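Local coordinates for NS3-like protein (Alongshan virus, PDB 6M40), which probably hydrolyses ATP and other ribonucleoside triphosphates and uses that energy to unwind RNA, as the helicase domain of a longer viral protein, at residues 72-77 against 88-93; 34-39 against 64-69; 279-284 against 408-413; 273-278 against 322-327. One frame throughout, in Å; residues are numbered along the deposited sequence.

How the contacts relate
The four contacts form two pairs on opposite sides of the chain's centre. Contacts 1 and 2 belong to the Flavivirus DEAD domain, the first RecA-like unit; their centres are 13 Å apart, and V90 CG1 of contact 1 touches L66 CD1 of contact 2 at 3.7 Å. Contacts 3 and 4 lie on successive antiparallel strands, 264-276 and 281-287, with centres 11 Å apart and a probable hydrogen bond of 2.9 Å between K282 O and L275 N. Contacts 1 and 4 have centres 31 Å apart. Contact 2 includes part of the helix that follows the P-loop, which is expected to bind the nucleotide's phosphates in the cleft between the RecA-like units.

Contact 1: residues 72-77 against 88-93; sequences VCAMVK and VVVTTH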
loop_
_atom_site.group_PDB
_atom_site.type_symbol
_atom_site.label_atom_id
_atom_site.label_comp_id
_atom_site.label_asym_id
_atom_site.label_seq_id
_atom_site.Cartn_x
_atom_site.Cartn_y
_atom_site.Cartn_z
ATOM N N VAL A 72 -20.991 -6.514 14.493
ATOM C CA VAL A 72 -19.736 -6.279 13.773
ATOM C C VAL A 72 -18.896 -7.552 13.798
ATOM O O VAL A 72 -18.585 -8.073 14.876
ATOM C CB VAL A 72 -18.946 -5.103 14.372
ATOM C CG1 VAL A 72 -17.501 -5.117 13.877
ATOM C CG2 VAL A 72 -19.615 -3.779 14.028
ATOM N N CYS A 73 -18.508 -8.033 12.614
ATOM C CA CYS A 73 -17.683 -9.224 12.465
ATOM C C CYS A 73 -16.406 -8.892 11.701
ATOM O O CYS A 73 -16.402 -8.031 10.820
ATOM C CB CYS A 73 -18.423 -10.346 11.712
ATOM S SG CYS A 73 -19.681 -11.256 12.642
ATOM N N ALA A 74 -15.329 -9.603 12.023
ATOM C CA ALA A 74 -14.045 -9.407 11.366
ATOM C C ALA A 74 -13.764 -10.521 10.365
ATOM O O ALA A 74 -14.312 -11.624 10.447
ATOM C CB ALA A 74 -12.911 -9.339 12.394
HETATM N N MSE A 75 -12.881 -10.213 9.420
HETATM C CA MSE A 75 -12.469 -11.160 8.399
HETATM C C MSE A 75 -10.963 -11.027 8.202
HETATM O O MSE A 75 -10.511 -10.228 7.391
HETATM C CB MSE A 75 -13.220 -10.898 7.091
HETATM C CG MSE A 75 -13.181 -12.033 6.110
HETATM SE SE MSE A 75 -14.365 -11.766 4.574
HETATM C CE MSE A 75 -14.121 -13.509 3.756
ATOM N N VAL A 76 -10.181 -11.772 8.978
ATOM C CA VAL A 76 -8.725 -11.743 8.875
ATOM C C VAL A 76 -8.268 -13.131 8.451
ATOM O O VAL A 76 -8.207 -14.056 9.269
ATOM C CB VAL A 76 -8.055 -11.320 10.185
ATOM C CG1 VAL A 76 -6.653 -11.914 10.281
ATOM C CG2 VAL A 76 -7.985 -9.793 10.283
ATOM N N LYS A 77 -7.942 -13.285 7.173
ATOM C CA LYS A 77 -7.394 -14.541 6.680
ATOM C C LYS A 77 -5.872 -14.524 6.717
ATOM O O LYS A 77 -5.220 -14.502 5.677
ATOM C CB LYS A 77 -7.861 -14.821 5.255
ATOM C CG LYS A 77 -9.324 -15.178 5.146
ATOM C CD LYS A 77 -9.725 -15.507 3.722
ATOM C CE LYS A 77 -11.232 -15.622 3.617
ATOM N NZ LYS A 77 -11.718 -15.547 2.219
ATOM N N VAL A 88 -21.821 -5.968 9.534
ATOM C CA VAL A 88 -20.753 -5.024 9.215
ATOM C C VAL A 88 -19.450 -5.803 9.341
ATOM O O VAL A 88 -19.074 -6.203 10.447
ATOM C CB VAL A 88 -20.739 -3.793 10.137
ATOM C CG1 VAL A 88 -19.351 -3.166 10.154
ATOM C CG2 VAL A 88 -21.775 -2.772 9.686
ATOM N N VAL A 89 -18.759 -6.012 8.224
ATOM C CA VAL A 89 -17.508 -6.762 8.203
ATOM C C VAL A 89 -16.358 -5.783 8.017
ATOM O O VAL A 89 -16.442 -4.868 7.191
ATOM C CB VAL A 89 -17.513 -7.827 7.086
ATOM C CG1 VAL A 89 -16.248 -8.680 7.152
ATOM C CG2 VAL A 89 -18.757 -8.686 7.180
ATOM N N VAL A 90 -15.296 -5.962 8.789
ATOM C CA VAL A 90 -14.056 -5.233 8.581
ATOM C C VAL A 90 -12.980 -6.247 8.234
ATOM O O VAL A 90 -12.892 -7.314 8.852
ATOM C CB VAL A 90 -13.642 -4.396 9.812
ATOM C CG1 VAL A 90 -14.698 -3.362 10.138
ATOM C CG2 VAL A 90 -13.376 -5.294 10.997
ATOM N N THR A 91 -12.153 -5.902 7.258
ATOM C CA THR A 91 -11.086 -6.777 6.806
ATOM C C THR A 91 -10.049 -5.898 6.115
ATOM O O THR A 91 -10.037 -4.681 6.310
ATOM C CB THR A 91 -11.667 -7.888 5.914
ATOM O OG1 THR A 91 -10.613 -8.574 5.228
ATOM C CG2 THR A 91 -12.672 -7.335 4.916
ATOM N N THR A 92 -9.158 -6.510 5.350
ATOM C CA THR A 92 -8.169 -5.774 4.576
ATOM C C THR A 92 -8.606 -5.695 3.117
ATOM O O THR A 92 -9.520 -6.399 2.679
ATOM C CB THR A 92 -6.802 -6.449 4.684
ATOM O OG1 THR A 92 -6.790 -7.639 3.880
ATOM C CG2 THR A 92 -6.529 -6.825 6.125
ATOM N N HIS A 93 -7.948 -4.810 2.364
ATOM C CA HIS A 93 -8.186 -4.738 0.926
ATOM C C HIS A 93 -8.057 -6.115 0.297
ATOM O O HIS A 93 -8.998 -6.637 -0.305
ATOM C CB HIS A 93 -7.200 -3.774 0.267
ATOM C CG HIS A 93 -7.430 -2.333 0.612
ATOM N ND1 HIS A 93 -6.422 -1.396 0.587
ATOM C CD2 HIS A 93 -8.557 -1.664 0.958
ATOM C CE1 HIS A 93 -6.912 -0.214 0.912
ATOM N NE2 HIS A 93 -8.206 -0.349 1.141
#
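C73 and V89 sit side by side in two parallel strands at the margin of a RecA-like sheet, the core of the P-loop NTPase fold. Strand 72-75 is one of the two outermost strands of this sheet within the chain; strand 88-92 is its inner neighbour and is bonded on its other flank to strand 48-53. The two strand axes come within 4.7 Å and splay by 24°, the twist usual in such sheets. Three backbone hydrogen bonds join them: C73 N gives to V88 O, V90 N gives to C73 O at 3.1 Å, and M75 N gives to V90 O. The carbonyl of C73 also receives a CA-H...O contact from V89 CA, so both V89 and V90 lean on one oxygen.

Apolar contacts divide between the two faces of the sheet. V72, A74, V88 and V90 share one, where V72 CG2 meets V88 CG1 obliquely at 3.9 Å and helix 56-64 packs through L63. C73, M75, V89 and T91 share the other. There CB of M75, a selenomethionine, rests 3.8 Å from V89 CG1, while its extended chain runs on to Y99 of helix 93-102.

The last bond comes from a side chain and replaces the regular pattern, since T92 N is too far from M75 O to continue it. T91 carries its hydroxyl opposite its own amide nitrogen (chi1 167°), which swings it across to the neighbouring strand. T91 OG1 donates in the carbonyl plane to M75 O at 2.7 Å.

Contact 2: residues 34-39 against 64-69; sequences AIPEYV and ESLQGT
The helix that follows the P-loop in a RecA-like domain, here 31-42, packs through P36 against L66, in the loop leading from helix 56-64 to edge strand 72-75. The contact is apolar and centres on one methyl group: L66 CD2 lies beside the proline, 3.5 Å from P36 CA and 3.6 Å from P36 CG. The two side chains meet at a slant, with CB and CG of the ring turned to the methyl. One helical turn further on, V39 CG1 reaches the same methyl more loosely, at 4.3 Å. I35 adds its terminal CD1, 4.0 Å from S65 OG.

Lacking an amide hydrogen, P36 cannot give a bond to the preceding turn, and the helix kinks here. The loop has supports of its own. Residues E64 to Q67 form a type I beta turn closed by Q67 N and E64 O, and S65 OG is turned back to the carbonyls of E61 and M62 in helix 56-64. An inverse gamma turn centred on G68 then brings T69 round toward V39. Its hydroxyl grips the loop from within: T69 OG1 donates to L66 O at 2.7 Å, arriving 45° out of the carbonyl plane.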
loop_
_atom_site.group_PDB
_atom_site.type_symbol
_atom_site.label_atom_id
_atom_site.label_comp_id
_atom_site.label_asym_id
_atom_site.label_seq_id
_atom_site.Cartn_x
_atom_site.Cartn_y
_atom_site.Cartn_z
ATOM N N ALA A 34 -15.027 9.429 12.908
ATOM C CA ALA A 34 -15.962 9.645 11.813
ATOM C C ALA A 34 -16.432 8.373 11.120
ATOM O O ALA A 34 -17.497 8.403 10.499
ATOM C CB ALA A 34 -15.333 10.564 10.754
ATOM N N ILE A 35 -15.699 7.265 11.190
ATOM C CA ILE A 35 -16.086 6.122 10.368
ATOM C C ILE A 35 -17.326 5.426 10.926
ATOM O O ILE A 35 -18.153 4.952 10.133
ATOM C CB ILE A 35 -14.950 5.094 10.181
ATOM C CG1 ILE A 35 -13.855 5.163 11.251
ATOM C CG2 ILE A 35 -14.299 5.251 8.815
ATOM C CD1 ILE A 35 -12.560 4.464 10.818
ATOM N N PRO A 36 -17.505 5.298 12.248
ATOM C CA PRO A 36 -18.757 4.693 12.733
ATOM C C PRO A 36 -19.991 5.488 12.341
ATOM O O PRO A 36 -21.073 4.911 12.196
ATOM C CB PRO A 36 -18.569 4.650 14.256
ATOM C CG PRO A 36 -17.083 4.705 14.466
ATOM C CD PRO A 36 -16.564 5.569 13.355
ATOM N N GLU A 37 -19.875 6.805 12.172
ATOM C CA GLU A 37 -21.021 7.571 11.699
ATOM C C GLU A 37 -21.322 7.283 10.233
ATOM O O GLU A 37 -22.486 7.341 9.821
ATOM C CB GLU A 37 -20.782 9.067 11.906
ATOM C CG GLU A 37 -21.345 9.616 13.210
ATOM C CD GLU A 37 -22.837 9.882 13.138
ATOM O OE1 GLU A 37 -23.507 9.302 12.260
ATOM O OE2 GLU A 37 -23.338 10.680 13.956
ATOM N N TYR A 38 -20.300 6.969 9.432
ATOM C CA TYR A 38 -20.545 6.672 8.025
ATOM C C TYR A 38 -21.207 5.310 7.849
ATOM O O TYR A 38 -22.020 5.141 6.934
ATOM C CB TYR A 38 -19.241 6.753 7.222
ATOM C CG TYR A 38 -18.791 8.180 6.927
ATOM C CD1 TYR A 38 -19.558 9.023 6.130
ATOM C CD2 TYR A 38 -17.604 8.683 7.449
ATOM C CE1 TYR A 38 -19.159 10.320 5.865
ATOM C CE2 TYR A 38 -17.197 9.984 7.187
ATOM C CZ TYR A 38 -17.982 10.798 6.399
ATOM O OH TYR A 38 -17.589 12.092 6.131
ATOM N N VAL A 39 -20.911 4.340 8.720
ATOM C CA VAL A 39 -21.511 3.015 8.568
ATOM C C VAL A 39 -23.002 3.063 8.884
ATOM O O VAL A 39 -23.810 2.398 8.227
ATOM C CB VAL A 39 -20.797 1.969 9.448
ATOM C CG1 VAL A 39 -19.296 1.953 9.180
ATOM C CG2 VAL A 39 -21.094 2.192 10.924
ATOM N N GLU A 64 -11.318 -1.668 16.406
ATOM C CA GLU A 64 -11.357 -0.959 17.682
ATOM C C GLU A 64 -12.371 0.183 17.616
ATOM O O GLU A 64 -13.382 0.178 18.325
ATOM C CB GLU A 64 -9.954 -0.451 18.054
ATOM C CG GLU A 64 -8.972 -1.571 18.468
ATOM C CD GLU A 64 -7.659 -1.068 19.066
ATOM O OE1 GLU A 64 -7.681 -0.082 19.831
ATOM O OE2 GLU A 64 -6.599 -1.668 18.777
ATOM N N SER A 65 -12.158 1.127 16.705
ATOM C CA SER A 65 -12.976 2.345 16.606
ATOM C C SER A 65 -14.423 2.090 16.216
ATOM O O SER A 65 -15.165 3.062 16.008
ATOM C CB SER A 65 -12.346 3.312 15.598
ATOM O OG SER A 65 -12.152 2.670 14.348
ATOM N N LEU A 66 -14.868 0.846 16.080
ATOM C CA LEU A 66 -16.278 0.531 15.904
ATOM C C LEU A 66 -16.813 -0.278 17.072
ATOM O O LEU A 66 -17.921 -0.819 16.980
ATOM C CB LEU A 66 -16.490 -0.249 14.606
ATOM C CG LEU A 66 -16.242 0.465 13.278
ATOM C CD1 LEU A 66 -16.122 -0.553 12.152
ATOM C CD2 LEU A 66 -17.359 1.451 12.991
ATOM N N GLN A 67 -16.051 -0.377 18.164
ATOM C CA GLN A 67 -16.348 -1.332 19.224
ATOM C C GLN A 67 -17.832 -1.351 19.570
ATOM O O GLN A 67 -18.480 -2.401 19.517
ATOM C CB GLN A 67 -15.497 -1.024 20.463
ATOM C CG GLN A 67 -14.279 -1.933 20.589
ATOM C CD GLN A 67 -13.523 -1.756 21.891
ATOM O OE1 GLN A 67 -13.568 -0.696 22.511
ATOM N NE2 GLN A 67 -12.823 -2.801 22.312
ATOM N N GLY A 68 -18.391 -0.193 19.900
ATOM C CA GLY A 68 -19.795 -0.133 20.252
ATOM C C GLY A 68 -20.714 0.055 19.062
ATOM O O GLY A 68 -21.318 1.119 18.912
ATOM N N THR A 69 -20.848 -0.966 18.217
ATOM C CA THR A 69 -21.740 -0.887 17.063
ATOM C C THR A 69 -22.319 -2.270 16.740
ATOM O O THR A 69 -22.231 -2.759 15.612
ATOM C CB THR A 69 -21.009 -0.301 15.852
ATOM O OG1 THR A 69 -20.079 0.702 16.279
ATOM C CG2 THR A 69 -22.004 0.322 14.879
#

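Contact 3: residues 279-284 against 408-413; sequences VGTKGV and NDARWE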
loop_
_atom_site.group_PDB
_atom_site.type_symbol
_atom_site.label_atom_id
_atom_site.label_comp_id
_atom_site.label_asym_id
_atom_site.label_seq_id
_atom_site.Cartn_x
_atom_site.Cartn_y
_atom_site.Cartn_z
ATOM N N VAL A 279 11.747 -5.385 -22.051
ATOM C CA VAL A 279 12.184 -6.773 -22.085
ATOM C C VAL A 279 11.665 -7.556 -20.898
ATOM O O VAL A 279 11.894 -8.769 -20.822
ATOM C CB VAL A 279 13.719 -6.884 -22.150
ATOM C CG1 VAL A 279 14.126 -8.082 -23.019
ATOM C CG2 VAL A 279 14.337 -5.602 -22.652
ATOM N N GLY A 280 10.977 -6.911 -19.976
ATOM C CA GLY A 280 10.577 -7.528 -18.730
ATOM C C GLY A 280 10.501 -6.480 -17.631
ATOM O O GLY A 280 9.954 -5.378 -17.853
ATOM N N THR A 281 11.034 -6.801 -16.460
ATOM C CA THR A 281 11.104 -5.854 -15.357
ATOM C C THR A 281 12.521 -5.798 -14.808
ATOM O O THR A 281 13.286 -6.767 -14.906
ATOM C CB THR A 281 10.158 -6.208 -14.196
ATOM O OG1 THR A 281 10.636 -7.376 -13.515
ATOM C CG2 THR A 281 8.738 -6.435 -14.670
ATOM N N LYS A 282 12.853 -4.658 -14.211
ATOM C CA LYS A 282 14.117 -4.460 -13.517
ATOM C C LYS A 282 13.856 -3.685 -12.233
ATOM O O LYS A 282 12.919 -2.888 -12.152
ATOM C CB LYS A 282 15.139 -3.716 -14.398
ATOM C CG LYS A 282 15.513 -4.461 -15.673
ATOM C CD LYS A 282 16.790 -3.917 -16.310
ATOM C CE LYS A 282 16.806 -4.113 -17.828
ATOM N NZ LYS A 282 17.532 -3.005 -18.509
ATOM N N GLY A 283 14.688 -3.940 -11.221
ATOM C CA GLY A 283 14.623 -3.210 -9.962
ATOM C C GLY A 283 15.456 -1.943 -9.949
ATOM O O GLY A 283 16.671 -1.992 -10.167
ATOM N N VAL A 284 14.822 -0.803 -9.675
ATOM C CA VAL A 284 15.503 0.486 -9.702
ATOM C C VAL A 284 15.085 1.322 -8.496
ATOM O O VAL A 284 13.992 1.148 -7.945
ATOM C CB VAL A 284 15.209 1.276 -10.996
ATOM C CG1 VAL A 284 16.481 1.905 -11.539
ATOM C CG2 VAL A 284 14.561 0.385 -12.038
ATOM N N ASN A 408 10.818 -10.910 -19.218
ATOM C CA ASN A 408 11.704 -11.417 -18.179
ATOM C C ASN A 408 11.368 -10.680 -16.886
ATOM O O ASN A 408 11.903 -9.611 -16.602
ATOM C CB ASN A 408 13.154 -11.224 -18.593
ATOM C CG ASN A 408 14.116 -11.895 -17.653
ATOM O OD1 ASN A 408 13.737 -12.767 -16.877
ATOM N ND2 ASN A 408 15.375 -11.498 -17.723
ATOM N N ASP A 409 10.469 -11.266 -16.100
ATOM C CA ASP A 409 10.131 -10.704 -14.802
ATOM C C ASP A 409 11.295 -10.930 -13.851
ATOM O O ASP A 409 11.652 -12.075 -13.553
ATOM C CB ASP A 409 8.858 -11.337 -14.251
ATOM C CG ASP A 409 8.085 -10.395 -13.358
ATOM O OD1 ASP A 409 8.707 -9.466 -12.797
ATOM O OD2 ASP A 409 6.854 -10.575 -13.231
ATOM N N ALA A 410 11.890 -9.839 -13.373
ATOM C CA ALA A 410 13.023 -9.928 -12.456
ATOM C C ALA A 410 12.594 -10.142 -11.020
ATOM O O ALA A 410 13.450 -10.153 -10.113
ATOM C CB ALA A 410 13.883 -8.672 -12.574
ATOM N N ARG A 411 11.295 -10.326 -10.809
ATOM C CA ARG A 411 10.750 -10.695 -9.494
ATOM C C ARG A 411 10.645 -12.208 -9.291
ATOM O O ARG A 411 10.310 -12.656 -8.164
ATOM C CB ARG A 411 9.382 -10.069 -9.306
ATOM C CG ARG A 411 9.449 -8.556 -9.244
ATOM C CD ARG A 411 8.096 -7.946 -9.153
ATOM N NE ARG A 411 7.388 -8.205 -10.415
ATOM C CZ ARG A 411 6.076 -8.429 -10.532
ATOM N NH1 ARG A 411 5.291 -8.432 -9.446
ATOM N NH2 ARG A 411 5.515 -8.664 -11.725
ATOM N N TRP A 412 10.994 -12.970 -10.340
ATOM C CA TRP A 412 11.101 -14.423 -10.233
ATOM C C TRP A 412 12.425 -14.872 -9.587
ATOM O O TRP A 412 12.739 -16.089 -9.522
ATOM C CB TRP A 412 10.933 -15.064 -11.613
ATOM C CG TRP A 412 9.532 -14.927 -12.188
ATOM C CD1 TRP A 412 8.430 -14.375 -11.579
ATOM C CD2 TRP A 412 9.090 -15.355 -13.492
ATOM N NE1 TRP A 412 7.340 -14.444 -12.423
ATOM C CE2 TRP A 412 7.718 -15.037 -13.598
ATOM C CE3 TRP A 412 9.721 -15.978 -14.578
ATOM C CZ2 TRP A 412 6.973 -15.314 -14.742
ATOM C CZ3 TRP A 412 8.982 -16.252 -15.710
ATOM C CH2 TRP A 412 7.621 -15.918 -15.785
ATOM N N GLU A 413 13.225 -13.905 -9.123
ATOM C CA GLU A 413 14.444 -14.153 -8.359
ATOM C C GLU A 413 14.324 -13.595 -6.947
ATOM O O GLU A 413 14.357 -14.359 -5.973
ATOM C CB GLU A 413 15.661 -13.537 -9.071
ATOM C CG GLU A 413 15.693 -13.771 -10.582
ATOM C CD GLU A 413 16.410 -12.664 -11.343
ATOM O OE1 GLU A 413 16.597 -11.562 -10.784
ATOM O OE2 GLU A 413 16.781 -12.895 -12.512
#
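A410 N donates a hydrogen bond to T281 OG1 at 2.8 Å, with an N-H...O angle of 157°. The hydroxyl reaches segment 408-413 because it stands between its own backbone N and carbonyl carbon (chi1 71°), facing the turn at 409-412. Two main-chain bonds, one on either side of G280, join the backbones. N408 N donates to V279 O in the carbonyl plane, on a lone pair, whereas T281 N approaches N408 O at 2.9 Å from well above that carbonyl's plane. Together they make a single beta bridge between G280 and N408. G280 has a backbone conformation suited to glycine, and with no side chain in the way its CA comes within 3.3 Å of N408 O.

The carboxylate of D409 is held on several sides. R411 NE donates to D409 OD1 on the syn side at 3.0 Å, R411 NH2 forms a salt bridge with D409 OD2, and that oxygen is also bonded to T378 OG1. E332 takes R411 NH2 as well, tying the turn to helix 328-339.

Packing is modest around this polar core. A410 CB lies 4.3 Å from K282 CA, while T281 rests on V328 and F407, and D409 CB lies over one face of the W412 ring. The arrangement ties the segment that follows helix 393-404 to the start of strand 281-287, the returning strand of the long beta hairpin that, as in flavivirus NS3 helicases, projects from the second RecA-like domain toward the helical C-terminal domain.

Contact 4: residues 273-278 against 322-327; sequences HYLVTA and LDHPDS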
loop_
_atom_site.group_PDB
_atom_site.type_symbol
_atom_site.label_atom_id
_atom_site.label_comp_id
_atom_site.label_asym_id
_atom_site.label_seq_id
_atom_site.Cartn_x
_atom_site.Cartn_y
_atom_site.Cartn_z
ATOM N N HIS A 273 11.237 0.523 -6.439
ATOM C CA HIS A 273 10.260 -0.040 -7.346
ATOM C C HIS A 273 10.886 -1.148 -8.185
ATOM O O HIS A 273 12.105 -1.227 -8.358
ATOM C CB HIS A 273 9.717 1.006 -8.323
ATOM C CG HIS A 273 8.955 2.121 -7.686
ATOM N ND1 HIS A 273 9.543 3.316 -7.327
ATOM C CD2 HIS A 273 7.640 2.245 -7.384
ATOM C CE1 HIS A 273 8.628 4.120 -6.812
ATOM N NE2 HIS A 273 7.465 3.492 -6.832
ATOM N N TYR A 274 10.023 -2.002 -8.722
ATOM C CA TYR A 274 10.294 -2.720 -9.958
ATOM C C TYR A 274 9.552 -1.999 -11.081
ATOM O O TYR A 274 8.427 -1.527 -10.890
ATOM C CB TYR A 274 9.869 -4.183 -9.863
ATOM C CG TYR A 274 10.882 -5.067 -9.148
ATOM C CD1 TYR A 274 12.032 -5.491 -9.799
ATOM C CD2 TYR A 274 10.689 -5.475 -7.826
ATOM C CE1 TYR A 274 12.967 -6.300 -9.157
ATOM C CE2 TYR A 274 11.613 -6.280 -7.184
ATOM C CZ TYR A 274 12.750 -6.688 -7.855
ATOM O OH TYR A 274 13.679 -7.489 -7.228
ATOM N N LEU A 275 10.202 -1.882 -12.241
ATOM C CA LEU A 275 9.691 -1.091 -13.357
ATOM C C LEU A 275 9.687 -1.933 -14.626
ATOM O O LEU A 275 10.535 -2.810 -14.804
ATOM C CB LEU A 275 10.539 0.192 -13.587
ATOM C CG LEU A 275 10.571 1.174 -12.417
ATOM C CD1 LEU A 275 11.550 2.337 -12.598
ATOM C CD2 LEU A 275 9.161 1.719 -12.189
ATOM N N VAL A 276 8.736 -1.653 -15.516
ATOM C CA VAL A 276 8.631 -2.373 -16.785
ATOM C C VAL A 276 9.594 -1.754 -17.791
ATOM O O VAL A 276 9.565 -0.539 -18.024
ATOM C CB VAL A 276 7.188 -2.338 -17.314
ATOM C CG1 VAL A 276 7.085 -3.167 -18.586
ATOM C CG2 VAL A 276 6.205 -2.826 -16.270
ATOM N N THR A 277 10.424 -2.592 -18.421
ATOM C CA THR A 277 11.536 -2.104 -19.228
ATOM C C THR A 277 11.460 -2.501 -20.701
ATOM O O THR A 277 12.401 -2.226 -21.440
ATOM C CB THR A 277 12.870 -2.600 -18.652
ATOM O OG1 THR A 277 13.021 -3.991 -18.947
ATOM C CG2 THR A 277 12.910 -2.402 -17.157
ATOM N N ALA A 278 10.392 -3.171 -21.130
ATOM C CA ALA A 278 10.182 -3.563 -22.527
ATOM C C ALA A 278 10.796 -4.920 -22.855
ATOM O O ALA A 278 10.433 -5.526 -23.864
ATOM C CB ALA A 278 10.716 -2.502 -23.497
ATOM N N LEU A 322 0.756 9.686 -7.797
ATOM C CA LEU A 322 0.307 8.437 -7.189
ATOM C C LEU A 322 1.210 7.248 -7.497
ATOM O O LEU A 322 1.543 6.474 -6.593
ATOM C CB LEU A 322 -1.119 8.118 -7.646
ATOM C CG LEU A 322 -2.269 8.830 -6.939
ATOM C CD1 LEU A 322 -3.532 8.807 -7.787
ATOM C CD2 LEU A 322 -2.526 8.193 -5.582
ATOM N N ASP A 323 1.610 7.079 -8.755
ATOM C CA ASP A 323 2.395 5.923 -9.173
ATOM C C ASP A 323 3.428 6.384 -10.190
ATOM O O ASP A 323 3.157 7.265 -11.012
ATOM C CB ASP A 323 1.499 4.817 -9.784
ATOM C CG ASP A 323 1.219 3.662 -8.819
ATOM O OD1 ASP A 323 2.103 2.808 -8.621
ATOM O OD2 ASP A 323 0.104 3.603 -8.265
ATOM N N HIS A 324 4.623 5.818 -10.102
ATOM C CA HIS A 324 5.608 6.047 -11.147
ATOM C C HIS A 324 5.035 5.564 -12.479
ATOM O O HIS A 324 4.413 4.499 -12.532
ATOM C CB HIS A 324 6.908 5.316 -10.831
ATOM C CG HIS A 324 7.982 5.532 -11.853
ATOM N ND1 HIS A 324 7.911 5.002 -13.120
ATOM C CD2 HIS A 324 9.144 6.224 -11.801
ATOM C CE1 HIS A 324 8.988 5.344 -13.801
ATOM N NE2 HIS A 324 9.752 6.087 -13.025
ATOM N N PRO A 325 5.243 6.305 -13.567
ATOM C CA PRO A 325 4.454 6.073 -14.788
ATOM C C PRO A 325 4.440 4.641 -15.307
ATOM O O PRO A 325 3.424 4.224 -15.882
ATOM C CB PRO A 325 5.099 7.032 -15.808
ATOM C CG PRO A 325 6.336 7.619 -15.109
ATOM C CD PRO A 325 6.051 7.534 -13.661
ATOM N N ASP A 326 5.516 3.874 -15.158
ATOM C CA ASP A 326 5.528 2.499 -15.641
ATOM C C ASP A 326 6.096 1.588 -14.555
ATOM O O ASP A 326 7.079 0.872 -14.749
ATOM C CB ASP A 326 6.285 2.383 -16.969
ATOM C CG ASP A 326 7.552 3.187 -16.988
ATOM O OD1 ASP A 326 8.308 3.113 -16.003
ATOM O OD2 ASP A 326 7.803 3.881 -17.990
ATOM N N SER A 327 5.445 1.616 -13.393
ATOM C CA SER A 327 5.743 0.664 -12.335
ATOM C C SER A 327 4.981 -0.632 -12.571
ATOM O O SER A 327 3.847 -0.641 -13.063
ATOM C CB SER A 327 5.392 1.238 -10.963
ATOM O OG SER A 327 3.987 1.284 -10.752
#
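V276 and D326 are joined by a main-chain hydrogen bond: V276 N donates nearly straight to D326 O at 3.1 Å, with an N-H...O angle of 166°. It forms part of a single bridge in which L275 and S327 bring their CA atoms to 4.4 Å. Within the loop, S327 N is bonded to H324 O. A weak bond of 3.3 Å runs from D326 N to H324 ND1, which may bias the ring's rotation.

Aromatic and apolar contacts gather round L275. Its CD2 methyl sits over one face of the H324 imidazole, a CH-pi contact of 4.0 Å to the centroid, and P325 CD borders the opposite face. The two side chains cross at about a right angle. H324 projects its ring opposite the backbone N (chi1 -179°), which carries it out to the leucine. The same methyl of L275 also nears S327 CA at 3.6 Å. Next to it, H324 CB lies over a face of the H273 ring, 4.4 Å from H273 NE2.

Polar links extend the loop in both directions: D323 OD2 forms a salt bridge with K126 of helix 123-136 in the DEAD domain, and S327 bonds through OG to T329 OG1. Strand 264-276 is itself paired with strand 281-287, an antiparallel pair consistent with the protruding hairpin of flavivirus NS3 helicases. Docked against its outgoing strand is the loop that enters helix 328-339 through the N-cap residue S327.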